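Local coordinates for peroxisomal fatty acid beta-oxidation multifunctional protein MFP2 (Arabidopsis thaliana, PDB 2WTB) that hydrates long-chain enoyl-CoA esters and oxidises 3-hydroxyacyl-CoA in peroxisomal fatty acid beta-oxidation during seed germination, at residues Pro210-Ser214 / Val215-Asp219. Sequence-based numbering, arbitrary orientation.
Sequences PWVSS and VSKTD
S213 and S216 meet across a tight turn in the loop that joins helix 193-205 to helix 224-241 of the crotonase-type hydratase/isomerase part of the chain. The chain runs in extended to S213, folds back through two overlapping beta turns of the type I kind, S213-S216 and S214-K217, and leaves extended again at K217. The bond closing the first turn is weak: S216 N points at S213 O over 3.4 Å, with an N-H...O angle of 140°. A second weak bond, from K217 N to S214 O at 3.3 Å, closes the other, so two successive amides turn back on carbonyls three residues earlier.

Side chains touch lightly around this backbone core. S216 swings its hydroxyl between its own N and carbonyl carbon (chi1 45°), which carries OG to within 3.6 Å of S213 CB; this is a van der Waals approach. K217 rests its CB on S214 O at 3.4 Å, then runs outward with CG anti to the backbone N (chi1 -178°) and stays extended until a bend at its last torsion, where its NZ passes V212 CG1 at 4.3 Å.

From outside, the turn is anchored at several points. S214, the buried member, packs on R153 and L157 of helix 150-158, while V215 N makes a weak hydrogen bond to E99 OE2 at the end of helix 88-99 and K217 O accepts from R156 NH1. S214 OG hydrogen-bonds to M122 O in helix 116-123, the helix that also carries the predicted nucleophile E119. Within 215-219 itself, K217 NZ forms a long salt bridge to D219 OD2, 3.7 Å away.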
ATOM      1  N   PRO A 210       2.117  25.750  33.554  1.00 47.44           N
ATOM      2  CA  PRO A 210       0.900  26.259  32.917  1.00 42.77           C
ATOM      3  C   PRO A 210      -0.192  25.203  32.804  1.00 50.35           C
ATOM      4  O   PRO A 210       0.102  24.026  32.608  1.00 54.11           O
ATOM      5  CB  PRO A 210       1.379  26.643  31.515  1.00 36.38           C
ATOM      6  CG  PRO A 210       2.827  26.888  31.660  1.00 40.49           C
ATOM      7  CD  PRO A 210       3.297  25.914  32.688  1.00 45.88           C
ATOM      8  N   TRP A 211      -1.444  25.631  32.923  1.00 55.15           N
ATOM      9  CA  TRP A 211      -2.581  24.743  32.728  1.00 48.09           C
ATOM     10  C   TRP A 211      -3.262  25.080  31.406  1.00 43.75           C
ATOM     11  O   TRP A 211      -4.226  25.839  31.374  1.00 48.13           O
ATOM     12  CB  TRP A 211      -3.574  24.888  33.879  1.00 36.95           C
ATOM     13  CG  TRP A 211      -4.622  23.817  33.903  1.00 49.18           C
ATOM     14  CD1 TRP A 211      -5.136  23.150  32.828  1.00 46.97           C
ATOM     15  CD2 TRP A 211      -5.299  23.301  35.055  1.00 49.19           C
ATOM     16  NE1 TRP A 211      -6.081  22.246  33.242  1.00 48.22           N
ATOM     17  CE2 TRP A 211      -6.203  22.321  34.604  1.00 48.40           C
ATOM     18  CE3 TRP A 211      -5.225  23.572  36.425  1.00 55.33           C
ATOM     19  CZ2 TRP A 211      -7.028  21.610  35.473  1.00 52.69           C
ATOM     20  CZ3 TRP A 211      -6.046  22.865  37.286  1.00 58.04           C
ATOM     21  CH2 TRP A 211      -6.936  21.895  36.806  1.00 56.72           C
ATOM     22  N   VAL A 212      -2.759  24.505  30.319  1.00 46.14           N
ATOM     23  CA  VAL A 212      -3.207  24.866  28.979  1.00 34.77           C
ATOM     24  C   VAL A 212      -4.255  23.923  28.385  1.00 50.47           C
ATOM     25  O   VAL A 212      -4.104  22.704  28.436  1.00 47.29           O
ATOM     26  CB  VAL A 212      -2.013  24.930  28.007  1.00 40.01           C
ATOM     27  CG1 VAL A 212      -2.482  25.274  26.604  1.00 53.70           C
ATOM     28  CG2 VAL A 212      -0.987  25.937  28.501  1.00 44.35           C
ATOM     29  N   SER A 213      -5.312  24.499  27.819  1.00 50.91           N
ATOM     30  CA  SER A 213      -6.269  23.745  27.012  1.00 45.06           C
ATOM     31  C   SER A 213      -5.953  23.927  25.532  1.00 49.39           C
ATOM     32  O   SER A 213      -6.028  25.035  25.004  1.00 66.76           O
ATOM     33  CB  SER A 213      -7.706  24.187  27.293  1.00 47.16           C
ATOM     34  OG  SER A 213      -8.207  23.588  28.475  1.00 58.16           O
ATOM     35  N   SER A 214      -5.605  22.830  24.870  1.00 43.51           N
ATOM     36  CA  SER A 214      -5.195  22.861  23.472  1.00 43.43           C
ATOM     37  C   SER A 214      -6.289  23.383  22.541  1.00 56.89           C
ATOM     38  O   SER A 214      -6.005  24.066  21.557  1.00 64.12           O
ATOM     39  CB  SER A 214      -4.765  21.463  23.019  1.00 47.60           C
ATOM     40  OG  SER A 214      -3.964  20.834  24.005  1.00 50.76           O
ATOM     41  N   VAL A 215      -7.538  23.059  22.856  1.00 52.27           N
ATOM     42  CA  VAL A 215      -8.645  23.348  21.952  1.00 52.21           C
ATOM     43  C   VAL A 215      -8.948  24.843  21.854  1.00 47.02           C
ATOM     44  O   VAL A 215      -9.440  25.314  20.830  1.00 59.09           O
ATOM     45  CB  VAL A 215      -9.923  22.580  22.353  1.00 51.74           C
ATOM     46  CG1 VAL A 215     -10.774  23.416  23.299  1.00 45.62           C
ATOM     47  CG2 VAL A 215     -10.722  22.207  21.115  1.00 60.60           C
ATOM     48  N   SER A 216      -8.649  25.584  22.915  1.00 43.80           N
ATOM     49  CA  SER A 216      -8.885  27.027  22.919  1.00 56.65           C
ATOM     50  C   SER A 216      -7.581  27.825  22.857  1.00 65.84           C
ATOM     51  O   SER A 216      -7.489  28.927  23.391  1.00 69.20           O
ATOM     52  CB  SER A 216      -9.716  27.436  24.138  1.00 53.93           C
ATOM     53  OG  SER A 216      -9.244  26.814  25.321  1.00 58.67           O
ATOM     54  N   LYS A 217      -6.581  27.255  22.193  1.00 69.77           N
ATOM     55  CA  LYS A 217      -5.275  27.888  22.050  1.00 63.78           C
ATOM     56  C   LYS A 217      -5.146  28.515  20.664  1.00 66.36           C
ATOM     57  O   LYS A 217      -5.370  27.848  19.655  1.00 70.50           O
ATOM     58  CB  LYS A 217      -4.175  26.844  22.267  1.00 57.95           C
ATOM     59  CG  LYS A 217      -2.750  27.372  22.197  1.00 53.32           C
ATOM     60  CD  LYS A 217      -1.755  26.212  22.179  1.00 53.42           C
ATOM     61  CE  LYS A 217      -0.319  26.695  22.296  1.00 53.37           C
ATOM     62  NZ  LYS A 217      -0.061  27.318  23.624  1.00 68.88           N
ATOM     63  N   THR A 218      -4.784  29.794  20.619  1.00 71.24           N
ATOM     64  CA  THR A 218      -4.689  30.524  19.354  1.00 72.65           C
ATOM     65  C   THR A 218      -3.260  30.982  19.055  1.00 66.28           C
ATOM     66  O   THR A 218      -2.946  31.382  17.933  1.00 52.48           O
ATOM     67  CB  THR A 218      -5.637  31.736  19.341  1.00 77.97           C
ATOM     68  OG1 THR A 218      -6.980  31.287  19.548  1.00 76.21           O
ATOM     69  CG2 THR A 218      -5.556  32.473  18.013  1.00 94.95           C
ATOM     70  N   ASP A 219      -2.403  30.911  20.068  1.00 71.43           N
ATOM     71  CA  ASP A 219      -0.984  31.229  19.931  1.00 76.12           C
ATOM     72  C   ASP A 219      -0.374  30.836  18.588  1.00 67.30           C
ATOM     73  O   ASP A 219       0.387  31.599  18.005  1.00 49.81           O
ATOM     74  CB  ASP A 219      -0.183  30.545  21.044  1.00 78.85           C
ATOM     75  CG  ASP A 219       0.095  31.463  22.214  1.00 92.29           C
ATOM     76  OD1 ASP A 219       0.129  32.697  22.011  1.00100.58           O
ATOM     77  OD2 ASP A 219       0.293  30.949  23.333  1.00 90.06           O
TER